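Local coordinates for membrane-fusion protein (Streptococcus pneumoniae, PDB 5XU0) that probably serves as the membrane-fusion subunit of a MacAB-like efflux pump, forming a channel for exported substrates, at residues 59-64 and 127-132; 194-199 and 208-213; 200-205 and 257-262. The protein carries 2 engineered substitutions. One frame throughout, in Å; residues are numbered along the deposited sequence.

Contact 1: 59-64 and 127-132; sequences SRAVAR and AAQLSK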
loop_
_atom_site.group_PDB
_atom_site.type_symbol
_atom_site.label_atom_id
_atom_site.label_comp_id
_atom_site.label_asym_id
_atom_site.label_seq_id
_atom_site.Cartn_x
_atom_site.Cartn_y
_atom_site.Cartn_z
ATOM N N SER B 59 2.900 -19.673 -29.328
ATOM C CA SER B 59 2.888 -20.210 -30.683
ATOM C C SER B 59 3.235 -21.693 -30.684
ATOM O O SER B 59 2.631 -22.476 -31.426
ATOM C CB SER B 59 3.855 -19.428 -31.573
ATOM O OG SER B 59 5.045 -19.107 -30.878
ATOM N N ARG B 60 4.196 -22.101 -29.849
ATOM C CA ARG B 60 4.495 -23.522 -29.710
ATOM C C ARG B 60 3.326 -24.282 -29.098
ATOM O O ARG B 60 3.153 -25.476 -29.367
ATOM C CB ARG B 60 5.755 -23.720 -28.868
ATOM C CG ARG B 60 6.989 -23.063 -29.454
ATOM C CD ARG B 60 8.260 -23.679 -28.900
ATOM N NE ARG B 60 8.402 -23.429 -27.471
ATOM C CZ ARG B 60 8.944 -22.329 -26.960
ATOM N NH1 ARG B 60 9.390 -21.377 -27.767
ATOM N NH2 ARG B 60 9.037 -22.180 -25.643
ATOM N N ALA B 61 2.517 -23.613 -28.272
ATOM C CA ALA B 61 1.303 -24.247 -27.770
ATOM C C ALA B 61 0.324 -24.525 -28.903
ATOM O O ALA B 61 -0.288 -25.600 -28.954
ATOM C CB ALA B 61 0.654 -23.375 -26.694
ATOM N N VAL B 62 0.167 -23.574 -29.830
ATOM C CA VAL B 62 -0.708 -23.818 -30.976
ATOM C C VAL B 62 -0.116 -24.890 -31.883
ATOM O O VAL B 62 -0.844 -25.698 -32.476
ATOM C CB VAL B 62 -0.966 -22.511 -31.744
ATOM C CG1 VAL B 62 -2.184 -22.662 -32.646
ATOM C CG2 VAL B 62 -1.151 -21.356 -30.774
ATOM N N ALA B 63 1.211 -24.910 -32.006
ATOM C CA ALA B 63 1.888 -25.918 -32.812
ATOM C C ALA B 63 1.613 -27.317 -32.274
ATOM O O ALA B 63 1.090 -28.186 -32.983
ATOM C CB ALA B 63 3.389 -25.626 -32.821
ATOM N N ARG B 64 1.963 -27.544 -31.008
ATOM C CA ARG B 64 1.744 -28.840 -30.379
ATOM C C ARG B 64 0.267 -29.217 -30.366
ATOM O O ARG B 64 -0.073 -30.393 -30.537
ATOM C CB ARG B 64 2.328 -28.801 -28.967
ATOM C CG ARG B 64 1.859 -29.878 -28.016
ATOM C CD ARG B 64 2.620 -29.788 -26.698
ATOM N NE ARG B 64 3.081 -28.430 -26.406
ATOM C CZ ARG B 64 2.322 -27.478 -25.872
ATOM N NH1 ARG B 64 1.054 -27.729 -25.571
ATOM N NH2 ARG B 64 2.827 -26.274 -25.642
ATOM N N ALA B 127 -4.833 -20.644 -28.423
ATOM C CA ALA B 127 -5.083 -19.424 -29.184
ATOM C C ALA B 127 -5.274 -18.231 -28.257
ATOM O O ALA B 127 -4.658 -17.173 -28.447
ATOM C CB ALA B 127 -6.307 -19.609 -30.083
ATOM N N ALA B 128 -6.123 -18.386 -27.238
ATOM C CA ALA B 128 -6.348 -17.300 -26.289
ATOM C C ALA B 128 -5.044 -16.878 -25.620
ATOM O O ALA B 128 -4.746 -15.683 -25.509
ATOM C CB ALA B 128 -7.382 -17.722 -25.245
ATOM N N GLN B 129 -4.251 -17.855 -25.172
ATOM C CA GLN B 129 -2.945 -17.553 -24.592
ATOM C C GLN B 129 -2.075 -16.783 -25.579
ATOM O O GLN B 129 -1.393 -15.818 -25.203
ATOM C CB GLN B 129 -2.261 -18.852 -24.158
ATOM C CG GLN B 129 -0.774 -18.728 -23.856
ATOM C CD GLN B 129 -0.139 -20.058 -23.483
ATOM O OE1 GLN B 129 -0.834 -21.050 -23.247
ATOM N NE2 GLN B 129 1.190 -20.083 -23.422
ATOM N N LEU B 130 -2.112 -17.182 -26.854
ATOM C CA LEU B 130 -1.316 -16.506 -27.871
ATOM C C LEU B 130 -1.700 -15.038 -27.983
ATOM O O LEU B 130 -0.838 -14.155 -27.912
ATOM C CB LEU B 130 -1.477 -17.203 -29.222
ATOM C CG LEU B 130 -0.794 -16.478 -30.385
ATOM C CD1 LEU B 130 0.719 -16.653 -30.322
ATOM C CD2 LEU B 130 -1.345 -16.946 -31.724
ATOM N N SER B 131 -2.994 -14.754 -28.157
ATOM C CA SER B 131 -3.414 -13.362 -28.298
ATOM C C SER B 131 -3.147 -12.562 -27.028
ATOM O O SER B 131 -2.838 -11.364 -27.108
ATOM C CB SER B 131 -4.892 -13.288 -28.682
ATOM O OG SER B 131 -5.672 -14.160 -27.884
ATOM N N LYS B 132 -3.258 -13.195 -25.855
ATOM C CA LYS B 132 -2.827 -12.541 -24.623
ATOM C C LYS B 132 -1.370 -12.112 -24.721
ATOM O O LYS B 132 -1.008 -11.001 -24.311
ATOM C CB LYS B 132 -3.029 -13.474 -23.428
ATOM C CG LYS B 132 -2.964 -12.778 -22.076
ATOM C CD LYS B 132 -2.260 -13.641 -21.039
ATOM C CE LYS B 132 -2.580 -13.181 -19.622
ATOM N NZ LYS B 132 -1.714 -13.840 -18.601
#
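Leu-130 and Val-62 carry the apolar part of this helix-helix contact, an example of how two antiparallel helices can lie side by side in a sparse contact without bonds, where aliphatic branches meet mainly backbone and a carboxamide. Leu-130 has CG anti to its own backbone N (chi1 174°), which throws the isobutyl group across the gap so that its CD1 branch comes up against the backbone of Ser-59, 3.9 Å from Ser-59 N. The leucine thus meets the opposite helix on its main chain rather than on the end of a side chain. Val-62 answers from its own helix: its CG2 branch lies beside the base of the leucine, 4.4 Å from Leu-130 CB, and the same CG2 is equally close to the backbone N of Ala-127. Beside this pair, the CB of Ala-61 faces the carboxamide of Gln-129, whose extended chain brings OE1 to 4.4 Å from Ala-61 CB, a loose approach of a polar oxygen to a methyl group. No hydrogen bond joins the two segments. The hydroxyl of Ser-59 turns back to its own helix, where Asp-56 O is the main partner of OG and Tyr-55 O is also within bonding reach.

The small residues and the modest buried area of 173 Å² suit a pair of axes that pass 8.7 Å apart at 161°. Further along the same interface Val-62 also rests on Ala-126, and Leu-130 on Ala-58, extending the apolar seam; Arg-123 packs on Val-62 as well. The two segments belong to helices 49-77 and 109-138, which form an antiparallel helical hairpin; on another flank of helix 49-77, Arg-60 and Arg-64 make salt bridges to Asp-125 and Asp-121 of a neighbouring subunit, tying this hairpin to the next.

Contact 2: 194-199 and 208-213; sequences GQEVSF and KWTGKL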
loop_
_atom_site.group_PDB
_atom_site.type_symbol
_atom_site.label_atom_id
_atom_site.label_comp_id
_atom_site.label_asym_id
_atom_site.label_seq_id
_atom_site.Cartn_x
_atom_site.Cartn_y
_atom_site.Cartn_z
ATOM N N GLY B 194 -21.702 30.290 -26.247
ATOM C CA GLY B 194 -21.761 30.761 -27.618
ATOM C C GLY B 194 -21.370 32.213 -27.805
ATOM O O GLY B 194 -20.995 32.601 -28.921
ATOM N N GLN B 195 -21.434 33.028 -26.752
ATOM C CA GLN B 195 -21.168 34.455 -26.884
ATOM C C GLN B 195 -19.710 34.714 -27.244
ATOM O O GLN B 195 -18.798 34.067 -26.721
ATOM C CB GLN B 195 -21.522 35.180 -25.586
ATOM C CG GLN B 195 -22.915 34.867 -25.066
ATOM C CD GLN B 195 -23.310 35.735 -23.889
ATOM O OE1 GLN B 195 -24.159 35.355 -23.081
ATOM N NE2 GLN B 195 -22.700 36.911 -23.787
ATOM N N GLU B 196 -19.493 35.674 -28.139
ATOM C CA GLU B 196 -18.144 35.994 -28.574
ATOM C C GLU B 196 -17.403 36.769 -27.487
ATOM O O GLU B 196 -18.005 37.411 -26.622
ATOM C CB GLU B 196 -18.164 36.796 -29.874
ATOM C CG GLU B 196 -16.926 36.579 -30.734
ATOM C CD GLU B 196 -16.619 37.757 -31.640
ATOM O OE1 GLU B 196 -15.421 38.025 -31.877
ATOM O OE2 GLU B 196 -17.569 38.411 -32.122
ATOM N N VAL B 197 -16.075 36.701 -27.544
ATOM C CA VAL B 197 -15.216 37.221 -26.488
ATOM C C VAL B 197 -13.971 37.833 -27.116
ATOM O O VAL B 197 -13.406 37.281 -28.065
ATOM C CB VAL B 197 -14.826 36.111 -25.485
ATOM C CG1 VAL B 197 -13.592 36.507 -24.683
ATOM C CG2 VAL B 197 -15.990 35.780 -24.560
ATOM N N SER B 198 -13.549 38.978 -26.588
ATOM C CA SER B 198 -12.256 39.570 -26.893
ATOM C C SER B 198 -11.390 39.549 -25.640
ATOM O O SER B 198 -11.902 39.624 -24.519
ATOM C CB SER B 198 -12.413 41.006 -27.397
ATOM O OG SER B 198 -11.176 41.695 -27.350
ATOM N N PHE B 199 -10.074 39.439 -25.824
ATOM C CA PHE B 199 -9.185 39.453 -24.668
ATOM C C PHE B 199 -7.783 39.879 -25.083
ATOM O O PHE B 199 -7.399 39.779 -26.252
ATOM C CB PHE B 199 -9.161 38.094 -23.949
ATOM C CG PHE B 199 -8.618 36.955 -24.776
ATOM C CD1 PHE B 199 -9.466 36.161 -25.533
ATOM C CD2 PHE B 199 -7.264 36.657 -24.767
ATOM C CE1 PHE B 199 -8.971 35.106 -26.279
ATOM C CE2 PHE B 199 -6.763 35.604 -25.512
ATOM C CZ PHE B 199 -7.618 34.826 -26.267
ATOM N N LYS B 208 -4.205 41.857 -29.719
ATOM C CA LYS B 208 -5.508 41.475 -29.195
ATOM C C LYS B 208 -5.938 40.151 -29.815
ATOM O O LYS B 208 -5.480 39.779 -30.898
ATOM C CB LYS B 208 -6.549 42.570 -29.477
ATOM C CG LYS B 208 -6.037 43.987 -29.215
ATOM C CD LYS B 208 -6.859 45.046 -29.932
ATOM C CE LYS B 208 -8.218 45.220 -29.279
ATOM N NZ LYS B 208 -8.178 46.232 -28.187
ATOM N N TRP B 209 -6.827 39.441 -29.120
ATOM C CA TRP B 209 -7.325 38.149 -29.577
ATOM C C TRP B 209 -8.842 38.094 -29.471
ATOM O O TRP B 209 -9.485 38.952 -28.860
ATOM C CB TRP B 209 -6.731 36.985 -28.774
ATOM C CG TRP B 209 -5.274 36.768 -28.979
ATOM C CD1 TRP B 209 -4.688 35.973 -29.919
ATOM C CD2 TRP B 209 -4.211 37.339 -28.214
ATOM N NE1 TRP B 209 -3.320 36.020 -29.790
ATOM C CE2 TRP B 209 -3.003 36.853 -28.750
ATOM C CE3 TRP B 209 -4.162 38.221 -27.129
ATOM C CZ2 TRP B 209 -1.760 37.220 -28.238
ATOM C CZ3 TRP B 209 -2.928 38.583 -26.623
ATOM C CH2 TRP B 209 -1.744 38.083 -27.178
ATOM N N THR B 210 -9.406 37.047 -30.069
ATOM C CA THR B 210 -10.831 36.767 -30.023
ATOM C C THR B 210 -11.038 35.316 -29.604
ATOM O O THR B 210 -10.097 34.520 -29.558
ATOM C CB THR B 210 -11.498 37.042 -31.379
ATOM O OG1 THR B 210 -12.837 36.531 -31.369
ATOM C CG2 THR B 210 -10.711 36.389 -32.504
ATOM N N GLY B 211 -12.284 34.979 -29.292
ATOM C CA GLY B 211 -12.612 33.638 -28.841
ATOM C C GLY B 211 -14.099 33.518 -28.588
ATOM O O GLY B 211 -14.855 34.486 -28.720
ATOM N N LYS B 212 -14.512 32.306 -28.210
ATOM C CA LYS B 212 -15.921 31.980 -28.025
ATOM C C LYS B 212 -16.133 31.197 -26.735
ATOM O O LYS B 212 -15.372 30.278 -26.425
ATOM C CB LYS B 212 -16.474 31.150 -29.197
ATOM C CG LYS B 212 -16.436 31.795 -30.582
ATOM C CD LYS B 212 -16.843 30.764 -31.641
ATOM C CE LYS B 212 -15.934 30.773 -32.864
ATOM N NZ LYS B 212 -15.970 29.474 -33.595
ATOM N N LEU B 213 -17.197 31.542 -26.010
ATOM C CA LEU B 213 -17.588 30.820 -24.800
ATOM C C LEU B 213 -18.077 29.426 -25.178
ATOM O O LEU B 213 -19.111 29.283 -25.837
ATOM C CB LEU B 213 -18.676 31.592 -24.060
ATOM C CG LEU B 213 -18.393 32.182 -22.680
ATOM C CD1 LEU B 213 -19.683 32.705 -22.088
ATOM C CD2 LEU B 213 -17.776 31.156 -21.748
#
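Val-197 with Gly-211 and Phe-199 with Trp-209 are the hydrogen-bonded pairs of this contact, in which the main chain does most of the joining. The bond from Gly-211 N to Val-197 O is weak, whereas Trp-209 N is bonded to Phe-199 O at 2.9 Å. Past Glu-196 the pairing persists into the loop, where Leu-213 N reaches Gln-195 O in a nearly straight bond (173°) and Gly-194 N reaches Leu-213 O.

Aromatic and apolar contacts gather on the face bearing Val-197, Phe-199 and Trp-209. The Phe-199 side chain, with chi1 at 63°, folds back over the neighbouring strand, and Trp-209 CB sits over one face of its ring in a CH-pi contact, 3.7 Å from the centroid. The phenyl and the indole's five-membered ring are nearly parallel but so far slid that they hardly overlap. Gly-211, next along, has no side chain beside the phenyl ring. Val-258, Met-260 (an engineered residue) and Val-245 pack against Phe-199 from the adjoining strands.

Polar side chains occupy the other face. The extended chain of Glu-196 rises off the sheet and leans across to Thr-210, the partner of Ser-198, bringing OE1 to 3.0 Å from Thr-210 OG1, a hydroxyl that is also in a weak bond with Thr-246 OG1.

The antiparallel pairing of strands 196-201 and 207-216, adjacent in sequence, makes a beta hairpin; its apolar and polar faces reflect its place in the wall of a closed six-stranded barrel.

Contact 3: 200-205 and 257-262; sequences TSKVYP and SVNMEV. Engineered in segment 257-262: Met-260 (natural residue Ile).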
loop_
_atom_site.group_PDB
_atom_site.type_symbol
_atom_site.label_atom_id
_atom_site.label_comp_id
_atom_site.label_asym_id
_atom_site.label_seq_id
_atom_site.Cartn_x
_atom_site.Cartn_y
_atom_site.Cartn_z
ATOM N N THR B 200 -7.026 40.356 -24.093
ATOM C CA THR B 200 -5.700 40.928 -24.287
ATOM C C THR B 200 -4.782 40.456 -23.167
ATOM O O THR B 200 -5.230 39.882 -22.170
ATOM C CB THR B 200 -5.748 42.460 -24.313
ATOM O OG1 THR B 200 -4.421 42.984 -24.166
ATOM C CG2 THR B 200 -6.624 42.982 -23.176
ATOM N N SER B 201 -3.485 40.718 -23.328
ATOM C CA SER B 201 -2.485 40.282 -22.360
ATOM C C SER B 201 -1.519 41.418 -22.055
ATOM O O SER B 201 -0.955 42.028 -22.972
ATOM C CB SER B 201 -1.710 39.064 -22.865
ATOM O OG SER B 201 -0.642 38.762 -21.982
ATOM N N LYS B 202 -1.288 41.655 -20.761
ATOM C CA LYS B 202 -0.534 42.810 -20.283
ATOM C C LYS B 202 0.933 42.783 -20.694
ATOM O O LYS B 202 1.684 43.704 -20.366
ATOM C CB LYS B 202 -0.655 42.905 -18.757
ATOM C CG LYS B 202 -1.616 43.987 -18.293
ATOM C CD LYS B 202 -1.746 43.991 -16.777
ATOM C CE LYS B 202 -0.477 44.501 -16.105
ATOM N NZ LYS B 202 -0.646 45.885 -15.583
ATOM N N VAL B 203 1.352 41.740 -21.408
ATOM C CA VAL B 203 2.696 41.677 -21.957
ATOM C C VAL B 203 2.737 42.073 -23.432
ATOM O O VAL B 203 3.715 42.692 -23.867
ATOM C CB VAL B 203 3.320 40.277 -21.751
ATOM C CG1 VAL B 203 2.380 39.199 -22.249
ATOM C CG2 VAL B 203 4.671 40.175 -22.429
ATOM N N TYR B 204 1.709 41.745 -24.205
ATOM C CA TYR B 204 1.606 42.229 -25.572
ATOM C C TYR B 204 0.439 43.208 -25.610
ATOM O O TYR B 204 -0.669 42.838 -26.018
ATOM C CB TYR B 204 1.394 41.080 -26.564
ATOM C CG TYR B 204 2.548 40.097 -26.699
ATOM C CD1 TYR B 204 3.677 40.185 -25.892
ATOM C CD2 TYR B 204 2.500 39.073 -27.639
ATOM C CE1 TYR B 204 4.722 39.281 -26.019
ATOM C CE2 TYR B 204 3.542 38.167 -27.774
ATOM C CZ TYR B 204 4.650 38.277 -26.963
ATOM O OH TYR B 204 5.688 37.380 -27.093
ATOM N N PRO B 205 0.641 44.457 -25.176
ATOM C CA PRO B 205 -0.500 45.369 -25.010
ATOM C C PRO B 205 -1.059 45.901 -26.317
ATOM O O PRO B 205 -2.214 46.346 -26.335
ATOM C CB PRO B 205 0.078 46.509 -24.156
ATOM C CG PRO B 205 1.483 46.066 -23.769
ATOM C CD PRO B 205 1.910 45.110 -24.824
ATOM N N SER B 257 -1.547 35.363 -18.175
ATOM C CA SER B 257 -2.706 36.010 -17.581
ATOM C C SER B 257 -3.386 36.889 -18.623
ATOM O O SER B 257 -2.728 37.519 -19.455
ATOM C CB SER B 257 -2.300 36.835 -16.364
ATOM O OG SER B 257 -3.350 36.858 -15.410
ATOM N N VAL B 258 -4.714 36.929 -18.576
ATOM C CA VAL B 258 -5.511 37.446 -19.683
ATOM C C VAL B 258 -6.726 38.172 -19.119
ATOM O O VAL B 258 -7.321 37.738 -18.128
ATOM C CB VAL B 258 -5.906 36.296 -20.639
ATOM C CG1 VAL B 258 -7.211 36.589 -21.350
ATOM C CG2 VAL B 258 -4.792 36.041 -21.646
ATOM N N ASN B 259 -7.086 39.291 -19.749
ATOM C CA ASN B 259 -8.245 40.086 -19.366
ATOM C C ASN B 259 -9.231 40.110 -20.522
ATOM O O ASN B 259 -8.839 40.352 -21.668
ATOM C CB ASN B 259 -7.828 41.502 -18.980
ATOM C CG ASN B 259 -6.724 41.513 -17.947
ATOM O OD1 ASN B 259 -6.968 41.287 -16.759
ATOM N ND2 ASN B 259 -5.496 41.758 -18.394
HETATM N N MSE B 260 -10.503 39.857 -20.224
HETATM C CA MSE B 260 -11.478 39.567 -21.272
HETATM C C MSE B 260 -12.768 40.370 -21.182
HETATM O O MSE B 260 -13.201 40.746 -20.098
HETATM C CB MSE B 260 -11.823 38.080 -21.250
HETATM C CG MSE B 260 -10.746 37.201 -20.649
HETATM SE SE MSE B 260 -10.850 35.408 -21.354
HETATM C CE MSE B 260 -12.696 35.037 -20.851
ATOM N N GLU B 261 -13.384 40.607 -22.338
ATOM C CA GLU B 261 -14.680 41.264 -22.438
ATOM C C GLU B 261 -15.616 40.360 -23.226
ATOM O O GLU B 261 -15.319 40.006 -24.372
ATOM C CB GLU B 261 -14.551 42.629 -23.118
ATOM C CG GLU B 261 -15.773 43.513 -22.969
ATOM C CD GLU B 261 -15.586 44.865 -23.623
ATOM O OE1 GLU B 261 -14.423 45.243 -23.883
ATOM O OE2 GLU B 261 -16.600 45.548 -23.875
ATOM N N VAL B 262 -16.735 39.976 -22.615
ATOM C CA VAL B 262 -17.734 39.141 -23.275
ATOM C C VAL B 262 -18.798 40.047 -23.870
ATOM O O VAL B 262 -19.482 40.780 -23.146
ATOM C CB VAL B 262 -18.367 38.126 -22.314
ATOM C CG1 VAL B 262 -19.315 37.228 -23.096
ATOM C CG2 VAL B 262 -17.293 37.322 -21.616
#
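Thr-200 and Asn-259 form the firm part of this contact, largely with backbone atoms. Thr-200 N donates to Asn-259 O at 3.0 Å and Asn-259 N returns a bond to Thr-200 O at 3.1 Å. Together they make one antiparallel hydrogen-bonded pair. With OG1 of Thr-200 anti to the backbone N (chi1 166°), its CG2 lies between that N and the carbonyl carbon and falls 3.8 Å from Asn-259 O. Thr-200 O also receives a CA-H...O contact from Val-258, 3.5 Å from Val-258 CA, while CG1 and CG2 of Val-258 both lie 3.9 Å from the same oxygen, on one side of it. On the buried side Val-258 also packs against Phe-199 and Val-9.

Away from this pair the two chains part. Ser-201 OG is 3.5 Å from Ser-257 O, a proximity that is no hydrogen bond. Lys-202 lies within a type I turn from Ser-201 to Tyr-204, which carries the chain away from strand 257-262. Its end leads away from the strand, and Lys-202, Ser-257 and Asn-259 are exposed. This looser end meets another copy of the protein: Lys-202 and Val-203 pack on Tyr-186 of a neighbouring subunit, and Ser-257 N bonds to its Glu-185.

Strand 257-262 sits between strands 196-201 and 3-10, closing the antiparallel six-stranded barrel, with one bridge here before the chain turns off.

How the contacts relate
The contacts illustrate an elongated protein built in separate modules. Contact 1 lies in the helical hairpin, on the opposite side of the chain's centre from the other two; its centre is 58 Å from that of contact 2 and 61 Å from that of contact 3, and it closes before either opens along the sequence. Contacts 2 and 3, with centres 11 Å apart, share strand 196-201, which pairs with 207-216 on one edge and 257-262 on the other, and their segments alternate along the chain. Contacts 1 and 3 both touch a neighbouring subunit, so assembly engages hairpin and barrel alike, consistent with a channel-forming membrane-fusion protein.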